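Local coordinates for protein salicylaldehyde dehydrogenase NahF (Pseudomonas putida, PDB 4JZ6) that probably catalyses the NAD+-dependent oxidation of salicylaldehyde to salicylate, a step of naphthalene degradation, as a member of the aldehyde dehydrogenase family, at residues 163-168 against 396-401; 111-116 against 293-298; 246-251 against 350-355. All blocks are in the same frame, centred on the assembly; numbering follows the deposited sequence.

Overall arrangement
Contact 2 is buried, contact 1 partly buried, and contact 3 lies at the surface between two exposed side chains. Contacts 1 and 3 both join an element next to the six-stranded, Rossmann-type sheet to one next to the seven-stranded sheet of the catalytic domain, through loops and helices respectively. Contact 2 sets helix 111-130 against the turn after helix 282-294. The chemistry differs with depth: ring stacking and leucines in contact 2, aromatic rings and an amide in contact 1, two guanidinium groups in contact 3. Contacts 1 and 2 touch each other and the same salicylaldehyde; Ile353 of contact 3 packs on Phe398 and Gly399 of contact 1. Contacts 2 and 3 both reach the second subunit.

Contact 1 (163-168 against 396-401); sequences VPWNGT and ETFGPI. With NK (salicylaldehyde), chain B.
Phe398 reaches Trp165 and Asn166 from the far side of the cleft between the two large domains of the aldehyde dehydrogenase fold. It belongs to the Glu-Thr-Phe-Gly-Pro sequence leading into strand 401-407, while its partners lie on the loop that follows strand 159-162 of the Rossmann-type sheet. Both partners meet the edge of the phenyl ring. The six-membered ring of Trp165 is oblique to it, planes 80° apart, and the side chains run past each other in opposite directions; Trp165 CH2 comes nearest, 3.8 Å from Phe398 CD2. Asn166 approaches at about a right angle, ND2 3.6 Å from Phe398 CZ and the amide plane 46° from the ring plane.

Asn166 lines the salicylaldehyde pocket: its ND2, hydrogen-bonded to Gln299 O, lies 3.7 Å from the ligand's aldehyde carbon CAD, consistent with the oxyanion-hole role typical of this asparagine in the family. Its chi1 of 55° sets CG between backbone N and carbonyl carbon, and CB sits over one face of the Trp165 ring, toward its rim. Gly167 CA lies 3.1 Å from the ligand hydroxyl OAF. Thr168 OG1 donates to Trp165 O over 2.6 Å, tilted out of the carbonyl plane.

Contact 2 (111-116 against 293-298); sequences ALWAGF and SFLFQG. With NK (salicylaldehyde), chain B.
Trp113 and Phe296 both hold CG trans to the backbone nitrogen, with chi1 of 177° and -172°, and these extended settings send the two rings toward each other from their separate backbones. The result is an offset stack: the phenyl ring of Phe296 lies on the five-membered ring of Trp113, the centroids 3.9 Å apart and the planes only 14° from parallel. Trp113 NE1 sits over the centre of the phenyl ring, 3.3 Å above its plane, while Phe296 CB makes a CH-pi contact with the indole, 3.8 Å from the centroid of the five-membered ring. The N-H of NE1 is used to hydrogen-bond Asn166 O, which helps to fix the rotation of the indole.

The benzo end of the indole, away from CB, meets salicylaldehyde. Trp113 CZ2 lies 3.5 Å from the ligand's OAF, which meets the indole at the edge and in plane, so this side chain carries the pocket wall into the hydrophobic packing behind it. Leu295 crosses the indole at about a right angle, CG being 4.1 Å from Trp113 CE3, and Leu112 CD2 extends the apolar patch to Leu295 CD1 at 3.9 Å. Pro499 and Phe500 of the second subunit pack on Leu112 and Leu295, respectively.

In the fold, the first turn of helix 111-130 meets the left-handed turn that leaves helix 282-294. Helix 96-107 packs against Trp113 through Met103, helix 311-327 covers Phe294, and Asn166, which takes the indole N-H, lies on the loop after strand 159-162.

Contact 3 (246-251 against 350-355); sequences STRVGS and GERING
Arg248 and Arg352 bring their guanidinium groups together at the protein surface, where the Rossmann-type NAD-binding domain faces the catalytic domain. The side chains come from opposite directions and their planes are 86° apart, so the edge of Arg352 is set against one face of Arg248, where its NH1 lies 3.6 Å from Arg248 CZ. A still shorter approach, 3.0 Å between Arg248 NH2 and Arg352 NH2, pairs two donors of like charge, which would probably repel each other. It is doubtful in detail, because Arg352 is poorly ordered. No hydrogen bond joins the two groups.

The chains differ in shape. Arg352 is extended from CG to NE and spans the gap from helix 349-362, whereas Arg248 bends at chi3 (81°), which folds its guanidinium back over Ser246 at the start of its own helix. The face of Arg248 opposite Arg352 lies over Ser246, whose OG is 3.3 Å above the guanidinium plane, near its centre. The plane is thus flanked on both sides.

Farther out, each helix has its own surroundings. Ile353, next to Arg352, packs on Met344 and Met378, and Asn354 OD1 accepts from Ala373 N. Helix 247-259 faces the second subunit, where Ser251 OG is hydrogen-bonded to Ala258 O of the second subunit, and Thr247 OG1 is hydrogen-bonded to Asn468 O of its own chain. In relatives, the Gly-Ser-Thr sequence at its start lies close to the NAD diphosphate. Ser246 is the N-cap residue: Val249 N donates to Ser246 OG over 3.3 Å, at 160°.

Contact 1 (163-168 against 396-401)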
ATOM      1  N   VAL A 163      15.329   3.944  -9.103  1.00 22.21           N
ATOM      2  CA  VAL A 163      16.397   4.053  -8.113  1.00 25.07           C
ATOM      3  C   VAL A 163      17.230   5.313  -8.306  1.00 27.70           C
ATOM      4  O   VAL A 163      17.667   5.593  -9.422  1.00 31.53           O
ATOM      5  CB  VAL A 163      17.333   2.839  -8.202  1.00 21.76           C
ATOM      6  CG1 VAL A 163      18.444   2.935  -7.168  1.00 22.22           C
ATOM      7  CG2 VAL A 163      16.541   1.564  -8.018  1.00 21.16           C
ATOM      8  N   PRO A 164      17.455   6.077  -7.217  1.00 29.61           N
ATOM      9  CA  PRO A 164      18.223   7.324  -7.271  1.00 26.26           C
ATOM     10  C   PRO A 164      19.729   7.072  -7.214  1.00 24.43           C
ATOM     11  O   PRO A 164      20.167   5.938  -7.422  1.00 23.09           O
ATOM     12  CB  PRO A 164      17.769   8.053  -6.011  1.00 22.87           C
ATOM     13  CG  PRO A 164      17.531   6.950  -5.048  1.00 22.03           C
ATOM     14  CD  PRO A 164      16.945   5.820  -5.856  1.00 28.88           C
ATOM     15  N   TRP A 165      20.500   8.112  -6.903  1.00 24.54           N
ATOM     16  CA  TRP A 165      21.953   8.096  -7.071  1.00 24.24           C
ATOM     17  C   TRP A 165      22.749   8.093  -5.757  1.00 29.42           C
ATOM     18  O   TRP A 165      23.957   7.859  -5.770  1.00 25.71           O
ATOM     19  CB  TRP A 165      22.354   9.329  -7.878  1.00 28.10           C
ATOM     20  CG  TRP A 165      21.736  10.549  -7.290  1.00 30.09           C
ATOM     21  CD1 TRP A 165      20.537  11.107  -7.632  1.00 28.27           C
ATOM     22  CD2 TRP A 165      22.252  11.333  -6.210  1.00 29.77           C
ATOM     23  NE1 TRP A 165      20.284  12.203  -6.842  1.00 26.34           N
ATOM     24  CE2 TRP A 165      21.320  12.363  -5.960  1.00 27.77           C
ATOM     25  CE3 TRP A 165      23.416  11.275  -5.437  1.00 25.37           C
ATOM     26  CZ2 TRP A 165      21.520  13.323  -4.969  1.00 32.75           C
ATOM     27  CZ3 TRP A 165      23.610  12.228  -4.451  1.00 33.73           C
ATOM     28  CH2 TRP A 165      22.670  13.238  -4.228  1.00 34.97           C
ATOM     29  N   ASN A 166      22.091   8.365  -4.632  1.00 23.44           N
ATOM     30  CA  ASN A 166      22.811   8.592  -3.374  1.00 28.42           C
ATOM     31  C   ASN A 166      23.278   7.329  -2.649  1.00 27.85           C
ATOM     32  O   ASN A 166      24.474   7.148  -2.410  1.00 34.92           O
ATOM     33  CB  ASN A 166      22.010   9.504  -2.441  1.00 23.17           C
ATOM     34  CG  ASN A 166      20.621   8.982  -2.176  1.00 27.61           C
ATOM     35  OD1 ASN A 166      20.076   8.220  -2.974  1.00 25.43           O
ATOM     36  ND2 ASN A 166      20.035   9.384  -1.049  1.00 35.27           N
ATOM     37  N   GLY A 167      22.340   6.462  -2.290  1.00 31.82           N
ATOM     38  CA  GLY A 167      22.685   5.125  -1.839  1.00 26.27           C
ATOM     39  C   GLY A 167      22.914   4.309  -3.094  1.00 21.78           C
ATOM     40  O   GLY A 167      22.226   3.321  -3.353  1.00 21.36           O
ATOM     41  N   THR A 168      23.908   4.744  -3.863  1.00 22.65           N
ATOM     42  CA  THR A 168      24.085   4.377  -5.262  1.00 22.88           C
ATOM     43  C   THR A 168      23.946   2.891  -5.557  1.00 27.20           C
ATOM     44  O   THR A 168      23.310   2.502  -6.537  1.00 30.53           O
ATOM     45  CB  THR A 168      25.452   4.844  -5.764  1.00 23.92           C
ATOM     46  OG1 THR A 168      25.749   6.128  -5.203  1.00 30.21           O
ATOM     47  CG2 THR A 168      25.436   4.952  -7.255  1.00 24.46           C
ATOM     48  N   GLU A 396      13.610  19.662   3.441  1.00 27.65           N
ATOM     49  CA  GLU A 396      14.787  18.814   3.291  1.00 26.08           C
ATOM     50  C   GLU A 396      15.875  19.537   2.508  1.00 27.67           C
ATOM     51  O   GLU A 396      15.601  20.161   1.486  1.00 31.24           O
ATOM     52  CB  GLU A 396      14.420  17.500   2.594  1.00 26.88           C
ATOM     53  CG  GLU A 396      15.536  16.473   2.591  1.00 25.06           C
ATOM     54  CD  GLU A 396      15.115  15.149   1.984  1.00 31.08           C
ATOM     55  OE1 GLU A 396      15.619  14.100   2.441  1.00 23.17           O
ATOM     56  OE2 GLU A 396      14.283  15.155   1.048  1.00 36.07           O
ATOM     57  N   THR A 397      17.108  19.452   2.995  1.00 26.30           N
ATOM     58  CA  THR A 397      18.238  20.091   2.339  1.00 45.51           C
ATOM     59  C   THR A 397      19.330  19.059   2.080  1.00 42.66           C
ATOM     60  O   THR A 397      20.033  18.646   2.995  1.00 50.91           O
ATOM     61  CB  THR A 397      18.817  21.224   3.207  1.00 54.02           C
ATOM     62  OG1 THR A 397      19.461  20.668   4.361  1.00 57.85           O
ATOM     63  CG2 THR A 397      17.713  22.178   3.656  1.00 51.34           C
ATOM     64  N   PHE A 398      19.470  18.639   0.831  1.00 40.76           N
ATOM     65  CA  PHE A 398      20.421  17.588   0.490  1.00 38.87           C
ATOM     66  C   PHE A 398      21.838  18.129   0.415  1.00 44.04           C
ATOM     67  O   PHE A 398      22.324  18.468  -0.665  1.00 59.77           O
ATOM     68  CB  PHE A 398      20.033  16.928  -0.836  1.00 41.81           C
ATOM     69  CG  PHE A 398      19.685  15.475  -0.702  1.00 42.85           C
ATOM     70  CD1 PHE A 398      18.751  15.056   0.239  1.00 37.17           C
ATOM     71  CD2 PHE A 398      20.289  14.525  -1.512  1.00 42.25           C
ATOM     72  CE1 PHE A 398      18.431  13.717   0.370  1.00 35.07           C
ATOM     73  CE2 PHE A 398      19.970  13.180  -1.387  1.00 42.03           C
ATOM     74  CZ  PHE A 398      19.040  12.776  -0.445  1.00 36.81           C
ATOM     75  N   GLY A 399      22.502  18.207   1.562  1.00 35.91           N
ATOM     76  CA  GLY A 399      23.837  18.774   1.615  1.00 29.96           C
ATOM     77  C   GLY A 399      24.493  18.697   2.978  1.00 27.11           C
ATOM     78  O   GLY A 399      23.857  18.300   3.957  1.00 26.54           O
ATOM     79  N   PRO A 400      25.785  19.064   3.040  1.00 27.68           N
ATOM     80  CA  PRO A 400      26.573  19.111   4.277  1.00 28.46           C
ATOM     81  C   PRO A 400      26.175  20.308   5.144  1.00 32.08           C
ATOM     82  O   PRO A 400      27.018  21.121   5.541  1.00 28.89           O
ATOM     83  CB  PRO A 400      28.004  19.278   3.767  1.00 28.46           C
ATOM     84  CG  PRO A 400      27.851  20.018   2.479  1.00 29.03           C
ATOM     85  CD  PRO A 400      26.579  19.476   1.867  1.00 28.42           C
ATOM     86  N   ILE A 401      24.880  20.412   5.417  1.00 28.42           N
ATOM     87  CA  ILE A 401      24.344  21.449   6.282  1.00 32.21           C
ATOM     88  C   ILE A 401      23.298  20.804   7.184  1.00 31.60           C
ATOM     89  O   ILE A 401      22.660  19.825   6.793  1.00 27.55           O
ATOM     90  CB  ILE A 401      23.729  22.611   5.465  1.00 28.97           C
ATOM     91  CG1 ILE A 401      23.260  23.739   6.387  1.00 29.52           C
ATOM     92  CG2 ILE A 401      22.597  22.116   4.587  1.00 28.53           C
ATOM     93  CD1 ILE A 401      22.680  24.938   5.657  1.00 30.35           C
TER
HETATM   94  OAH  NK B 501      18.487   7.743   2.478  1.00 34.03           O
HETATM   95  CAD  NK B 501      18.917   7.073   1.560  1.00 24.65           C
HETATM   96  CAA  NK B 501      19.426   5.733   1.925  1.00 25.42           C
HETATM   97  CAC  NK B 501      18.669   4.849   2.693  1.00 20.73           C
HETATM   98  CAG  NK B 501      19.197   3.601   3.011  1.00 20.00           C
HETATM   99  CAI  NK B 501      20.463   3.245   2.585  1.00 19.66           C
HETATM  100  CAE  NK B 501      21.217   4.124   1.830  1.00 29.08           C
HETATM  101  CAB  NK B 501      20.698   5.376   1.499  1.00 29.44           C
HETATM  102  OAF  NK B 501      21.407   6.285   0.750  1.00 32.05           O

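Contact 2 (111-116 against 293-298)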
ATOM      1  N   ALA A 111      35.603   6.610  -0.111  1.00 31.94           N
ATOM      2  CA  ALA A 111      35.785   5.165  -0.017  1.00 27.73           C
ATOM      3  C   ALA A 111      34.941   4.575   1.119  1.00 26.52           C
ATOM      4  O   ALA A 111      34.472   3.442   1.035  1.00 25.89           O
ATOM      5  CB  ALA A 111      37.247   4.828   0.175  1.00 28.13           C
ATOM      6  N   LEU A 112      34.758   5.351   2.181  1.00 30.15           N
ATOM      7  CA  LEU A 112      33.930   4.924   3.297  1.00 28.13           C
ATOM      8  C   LEU A 112      32.517   4.587   2.817  1.00 29.25           C
ATOM      9  O   LEU A 112      32.037   3.473   3.022  1.00 27.15           O
ATOM     10  CB  LEU A 112      33.880   6.011   4.373  1.00 25.62           C
ATOM     11  CG  LEU A 112      32.942   5.770   5.559  1.00 24.94           C
ATOM     12  CD1 LEU A 112      33.394   4.573   6.386  1.00 24.89           C
ATOM     13  CD2 LEU A 112      32.845   7.007   6.424  1.00 25.14           C
ATOM     14  N   TRP A 113      31.873   5.549   2.158  1.00 29.76           N
ATOM     15  CA  TRP A 113      30.483   5.420   1.718  1.00 26.65           C
ATOM     16  C   TRP A 113      30.341   4.413   0.583  1.00 28.58           C
ATOM     17  O   TRP A 113      29.359   3.666   0.518  1.00 26.39           O
ATOM     18  CB  TRP A 113      29.941   6.795   1.296  1.00 27.75           C
ATOM     19  CG  TRP A 113      28.536   6.812   0.737  1.00 24.90           C
ATOM     20  CD1 TRP A 113      28.159   7.164  -0.531  1.00 24.03           C
ATOM     21  CD2 TRP A 113      27.325   6.480   1.434  1.00 26.22           C
ATOM     22  NE1 TRP A 113      26.793   7.065  -0.667  1.00 23.35           N
ATOM     23  CE2 TRP A 113      26.259   6.650   0.525  1.00 28.63           C
ATOM     24  CE3 TRP A 113      27.040   6.051   2.734  1.00 26.66           C
ATOM     25  CZ2 TRP A 113      24.930   6.405   0.880  1.00 35.47           C
ATOM     26  CZ3 TRP A 113      25.715   5.808   3.086  1.00 24.85           C
ATOM     27  CH2 TRP A 113      24.680   5.989   2.164  1.00 30.22           C
ATOM     28  N   ALA A 114      31.325   4.395  -0.309  1.00 24.59           N
ATOM     29  CA  ALA A 114      31.317   3.449  -1.417  1.00 24.64           C
ATOM     30  C   ALA A 114      31.448   2.032  -0.885  1.00 24.29           C
ATOM     31  O   ALA A 114      30.650   1.154  -1.216  1.00 23.78           O
ATOM     32  CB  ALA A 114      32.442   3.758  -2.391  1.00 25.58           C
ATOM     33  N   GLY A 115      32.462   1.823  -0.052  1.00 24.63           N
ATOM     34  CA  GLY A 115      32.718   0.525   0.538  1.00 30.49           C
ATOM     35  C   GLY A 115      31.518   0.020   1.309  1.00 25.62           C
ATOM     36  O   GLY A 115      31.166  -1.156   1.216  1.00 28.39           O
ATOM     37  N   PHE A 116      30.882   0.910   2.063  1.00 25.12           N
ATOM     38  CA  PHE A 116      29.669   0.547   2.783  1.00 33.60           C
ATOM     39  C   PHE A 116      28.553   0.134   1.826  1.00 34.61           C
ATOM     40  O   PHE A 116      27.834  -0.836   2.084  1.00 27.74           O
ATOM     41  CB  PHE A 116      29.179   1.687   3.673  1.00 32.15           C
ATOM     42  CG  PHE A 116      27.791   1.473   4.191  1.00 43.24           C
ATOM     43  CD1 PHE A 116      26.704   2.076   3.572  1.00 51.27           C
ATOM     44  CD2 PHE A 116      27.563   0.640   5.281  1.00 50.74           C
ATOM     45  CE1 PHE A 116      25.409   1.866   4.043  1.00 56.28           C
ATOM     46  CE2 PHE A 116      26.269   0.427   5.761  1.00 53.04           C
ATOM     47  CZ  PHE A 116      25.191   1.043   5.142  1.00 53.29           C
ATOM     48  N   SER A 293      25.021  13.597  10.394  1.00 24.15           N
ATOM     49  CA  SER A 293      24.867  14.850   9.672  1.00 28.41           C
ATOM     50  C   SER A 293      25.705  14.910   8.401  1.00 32.94           C
ATOM     51  O   SER A 293      25.250  15.420   7.375  1.00 27.63           O
ATOM     52  CB  SER A 293      25.222  16.035  10.569  1.00 25.33           C
ATOM     53  OG  SER A 293      24.276  16.168  11.613  1.00 25.20           O
ATOM     54  N   PHE A 294      26.922  14.379   8.462  1.00 25.06           N
ATOM     55  CA  PHE A 294      27.882  14.658   7.406  1.00 28.63           C
ATOM     56  C   PHE A 294      28.411  13.461   6.635  1.00 31.28           C
ATOM     57  O   PHE A 294      29.295  13.610   5.789  1.00 36.09           O
ATOM     58  CB  PHE A 294      29.026  15.487   7.967  1.00 26.35           C
ATOM     59  CG  PHE A 294      28.577  16.770   8.567  1.00 26.78           C
ATOM     60  CD1 PHE A 294      28.007  17.752   7.771  1.00 27.10           C
ATOM     61  CD2 PHE A 294      28.701  16.994   9.924  1.00 26.93           C
ATOM     62  CE1 PHE A 294      27.577  18.944   8.318  1.00 27.56           C
ATOM     63  CE2 PHE A 294      28.276  18.180  10.480  1.00 46.07           C
ATOM     64  CZ  PHE A 294      27.709  19.162   9.677  1.00 27.70           C
ATOM     65  N   LEU A 295      27.878  12.279   6.911  1.00 24.57           N
ATOM     66  CA  LEU A 295      28.224  11.133   6.096  1.00 24.30           C
ATOM     67  C   LEU A 295      27.710  11.396   4.679  1.00 26.42           C
ATOM     68  O   LEU A 295      26.561  11.814   4.505  1.00 24.09           O
ATOM     69  CB  LEU A 295      27.622   9.860   6.682  1.00 23.57           C
ATOM     70  CG  LEU A 295      27.795   8.577   5.870  1.00 23.26           C
ATOM     71  CD1 LEU A 295      29.256   8.292   5.618  1.00 23.79           C
ATOM     72  CD2 LEU A 295      27.155   7.431   6.609  1.00 22.62           C
ATOM     73  N   PHE A 296      28.574  11.180   3.682  1.00 24.71           N
ATOM     74  CA  PHE A 296      28.242  11.411   2.269  1.00 24.89           C
ATOM     75  C   PHE A 296      27.665  12.812   2.033  1.00 31.30           C
ATOM     76  O   PHE A 296      26.738  12.994   1.241  1.00 25.20           O
ATOM     77  CB  PHE A 296      27.295  10.318   1.740  1.00 24.19           C
ATOM     78  CG  PHE A 296      27.059  10.375   0.250  1.00 24.43           C
ATOM     79  CD1 PHE A 296      28.114  10.565  -0.634  1.00 25.14           C
ATOM     80  CD2 PHE A 296      25.776  10.236  -0.267  1.00 24.03           C
ATOM     81  CE1 PHE A 296      27.892  10.622  -2.001  1.00 25.46           C
ATOM     82  CE2 PHE A 296      25.554  10.286  -1.639  1.00 24.33           C
ATOM     83  CZ  PHE A 296      26.617  10.478  -2.504  1.00 25.05           C
ATOM     84  N   GLN A 297      28.218  13.793   2.742  1.00 25.82           N
ATOM     85  CA  GLN A 297      27.828  15.188   2.569  1.00 26.36           C
ATOM     86  C   GLN A 297      26.353  15.440   2.843  1.00 34.88           C
ATOM     87  O   GLN A 297      25.744  16.273   2.178  1.00 35.88           O
ATOM     88  CB  GLN A 297      28.128  15.650   1.142  1.00 37.82           C
ATOM     89  CG  GLN A 297      29.539  15.396   0.699  1.00 36.61           C
ATOM     90  CD  GLN A 297      29.698  14.138  -0.133  1.00 34.96           C
ATOM     91  OE1 GLN A 297      30.461  13.245   0.226  1.00 38.26           O
ATOM     92  NE2 GLN A 297      28.992  14.068  -1.257  1.00 32.40           N
ATOM     93  N   GLY A 298      25.772  14.716   3.795  1.00 26.94           N
ATOM     94  CA  GLY A 298      24.364  14.883   4.109  1.00 29.24           C
ATOM     95  C   GLY A 298      23.444  14.642   2.920  1.00 32.60           C
ATOM     96  O   GLY A 298      22.340  15.188   2.842  1.00 35.52           O
TER
HETATM   97  OAH  NK B 501      18.487   7.743   2.478  1.00 34.03           O
HETATM   98  CAD  NK B 501      18.917   7.073   1.560  1.00 24.65           C
HETATM   99  CAA  NK B 501      19.426   5.733   1.925  1.00 25.42           C
HETATM  100  CAC  NK B 501      18.669   4.849   2.693  1.00 20.73           C
HETATM  101  CAG  NK B 501      19.197   3.601   3.011  1.00 20.00           C
HETATM  102  CAI  NK B 501      20.463   3.245   2.585  1.00 19.66           C
HETATM  103  CAE  NK B 501      21.217   4.124   1.830  1.00 29.08           C
HETATM  104  CAB  NK B 501      20.698   5.376   1.499  1.00 29.44           C
HETATM  105  OAF  NK B 501      21.407   6.285   0.750  1.00 32.05           O

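Contact 3 (246-251 against 350-355)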
ATOM      1  N   SER A 246      12.656  12.042  -4.347  1.00 26.80           N
ATOM      2  CA  SER A 246      12.023  13.187  -3.691  1.00 28.07           C
ATOM      3  C   SER A 246      10.510  13.055  -3.564  1.00 26.72           C
ATOM      4  O   SER A 246       9.843  12.507  -4.445  1.00 24.08           O
ATOM      5  CB  SER A 246      12.358  14.487  -4.427  1.00 32.71           C
ATOM      6  OG  SER A 246      11.759  14.522  -5.709  1.00 25.63           O
ATOM      7  N   THR A 247       9.986  13.571  -2.455  1.00 28.78           N
ATOM      8  CA  THR A 247       8.554  13.618  -2.204  1.00 26.55           C
ATOM      9  C   THR A 247       7.829  14.268  -3.373  1.00 28.42           C
ATOM     10  O   THR A 247       6.816  13.752  -3.853  1.00 35.81           O
ATOM     11  CB  THR A 247       8.262  14.420  -0.927  1.00 40.37           C
ATOM     12  OG1 THR A 247       8.981  13.843   0.170  1.00 45.92           O
ATOM     13  CG2 THR A 247       6.769  14.414  -0.619  1.00 45.58           C
ATOM     14  N   ARG A 248       8.370  15.403  -3.814  1.00 28.90           N
ATOM     15  CA  ARG A 248       7.927  16.120  -5.012  1.00 34.85           C
ATOM     16  C   ARG A 248       7.599  15.160  -6.164  1.00 36.56           C
ATOM     17  O   ARG A 248       6.472  15.134  -6.669  1.00 40.46           O
ATOM     18  CB  ARG A 248       9.023  17.122  -5.413  1.00 44.17           C
ATOM     19  CG  ARG A 248       8.880  17.815  -6.764  1.00 48.74           C
ATOM     20  CD  ARG A 248      10.181  18.568  -7.139  1.00 59.83           C
ATOM     21  NE  ARG A 248      11.234  17.712  -7.712  1.00 65.09           N
ATOM     22  CZ  ARG A 248      12.434  17.508  -7.162  1.00 63.40           C
ATOM     23  NH1 ARG A 248      13.324  16.718  -7.760  1.00 27.89           N
ATOM     24  NH2 ARG A 248      12.748  18.095  -6.011  1.00 58.34           N
ATOM     25  N   VAL A 249       8.575  14.346  -6.552  1.00 29.43           N
ATOM     26  CA  VAL A 249       8.393  13.416  -7.662  1.00 29.35           C
ATOM     27  C   VAL A 249       7.534  12.207  -7.270  1.00 32.04           C
ATOM     28  O   VAL A 249       6.751  11.695  -8.081  1.00 26.23           O
ATOM     29  CB  VAL A 249       9.753  12.948  -8.218  1.00 25.98           C
ATOM     30  CG1 VAL A 249       9.561  12.072  -9.437  1.00 25.95           C
ATOM     31  CG2 VAL A 249      10.615  14.148  -8.567  1.00 26.70           C
ATOM     32  N   GLY A 250       7.687  11.763  -6.024  1.00 34.61           N
ATOM     33  CA  GLY A 250       6.966  10.612  -5.512  1.00 29.55           C
ATOM     34  C   GLY A 250       5.459  10.748  -5.637  1.00 34.95           C
ATOM     35  O   GLY A 250       4.771   9.800  -6.043  1.00 30.45           O
ATOM     36  N   SER A 251       4.945  11.926  -5.288  1.00 35.84           N
ATOM     37  CA  SER A 251       3.518  12.204  -5.428  1.00 28.60           C
ATOM     38  C   SER A 251       3.070  12.049  -6.881  1.00 27.41           C
ATOM     39  O   SER A 251       2.063  11.399  -7.171  1.00 25.73           O
ATOM     40  CB  SER A 251       3.189  13.610  -4.928  1.00 28.09           C
ATOM     41  OG  SER A 251       1.827  13.923  -5.173  1.00 28.00           O
ATOM     42  N   GLY A 350      23.744  23.564  -4.423  1.00 48.57           N
ATOM     43  CA  GLY A 350      24.018  24.721  -3.592  1.00 50.42           C
ATOM     44  C   GLY A 350      23.033  25.847  -3.826  1.00 45.37           C
ATOM     45  O   GLY A 350      22.817  26.689  -2.957  1.00 40.84           O
ATOM     46  N   GLU A 351      22.434  25.863  -5.010  1.00 48.82           N
ATOM     47  CA  GLU A 351      21.473  26.894  -5.361  1.00 50.94           C
ATOM     48  C   GLU A 351      20.202  26.721  -4.534  1.00 42.62           C
ATOM     49  O   GLU A 351      19.630  27.697  -4.046  1.00 37.80           O
ATOM     50  CB  GLU A 351      21.169  26.840  -6.858  1.00 65.90           C
ATOM     51  CG  GLU A 351      21.220  28.187  -7.554  1.00 83.34           C
ATOM     52  CD  GLU A 351      19.956  28.999  -7.340  1.00 98.35           C
ATOM     53  OE1 GLU A 351      18.868  28.508  -7.717  1.00 99.87           O
ATOM     54  OE2 GLU A 351      20.053  30.122  -6.797  1.00104.19           O
ATOM     55  N   ARG A 352      19.771  25.471  -4.367  1.00 45.58           N
ATOM     56  CA  ARG A 352      18.628  25.171  -3.504  1.00 48.81           C
ATOM     57  C   ARG A 352      18.943  25.475  -2.043  1.00 44.45           C
ATOM     58  O   ARG A 352      18.161  26.128  -1.355  1.00 39.39           O
ATOM     59  CB  ARG A 352      18.209  23.707  -3.630  1.00 55.81           C
ATOM     60  CG  ARG A 352      17.530  23.357  -4.940  1.00 74.18           C
ATOM     61  CD  ARG A 352      16.810  22.017  -4.831  1.00 88.98           C
ATOM     62  NE  ARG A 352      15.994  21.727  -6.008  1.00 98.77           N
ATOM     63  CZ  ARG A 352      15.208  20.660  -6.124  1.00 99.26           C
ATOM     64  NH1 ARG A 352      14.498  20.472  -7.230  1.00 98.20           N
ATOM     65  NH2 ARG A 352      15.128  19.779  -5.134  1.00 99.28           N
ATOM     66  N   ILE A 353      20.092  24.991  -1.584  1.00 47.22           N
ATOM     67  CA  ILE A 353      20.539  25.183  -0.208  1.00 31.51           C
ATOM     68  C   ILE A 353      20.644  26.658   0.164  1.00 34.52           C
ATOM     69  O   ILE A 353      20.176  27.068   1.227  1.00 33.11           O
ATOM     70  CB  ILE A 353      21.893  24.488   0.032  1.00 31.12           C
ATOM     71  CG1 ILE A 353      21.728  22.973  -0.114  1.00 30.02           C
ATOM     72  CG2 ILE A 353      22.448  24.836   1.406  1.00 31.09           C
ATOM     73  CD1 ILE A 353      23.011  22.192   0.009  1.00 29.69           C
ATOM     74  N   ASN A 354      21.245  27.457  -0.714  1.00 36.06           N
ATOM     75  CA  ASN A 354      21.389  28.888  -0.464  1.00 34.73           C
ATOM     76  C   ASN A 354      20.060  29.626  -0.321  1.00 35.15           C
ATOM     77  O   ASN A 354      19.936  30.529   0.502  1.00 35.67           O
ATOM     78  CB  ASN A 354      22.254  29.544  -1.540  1.00 35.81           C
ATOM     79  CG  ASN A 354      23.698  29.093  -1.474  1.00 35.66           C
ATOM     80  OD1 ASN A 354      24.168  28.629  -0.433  1.00 34.99           O
ATOM     81  ND2 ASN A 354      24.408  29.217  -2.590  1.00 36.35           N
ATOM     82  N   GLY A 355      19.073  29.245  -1.127  1.00 35.00           N
ATOM     83  CA  GLY A 355      17.732  29.783  -0.977  1.00 36.27           C
ATOM     84  C   GLY A 355      17.228  29.524   0.430  1.00 38.78           C
ATOM     85  O   GLY A 355      16.720  30.425   1.097  1.00 43.53           O
TER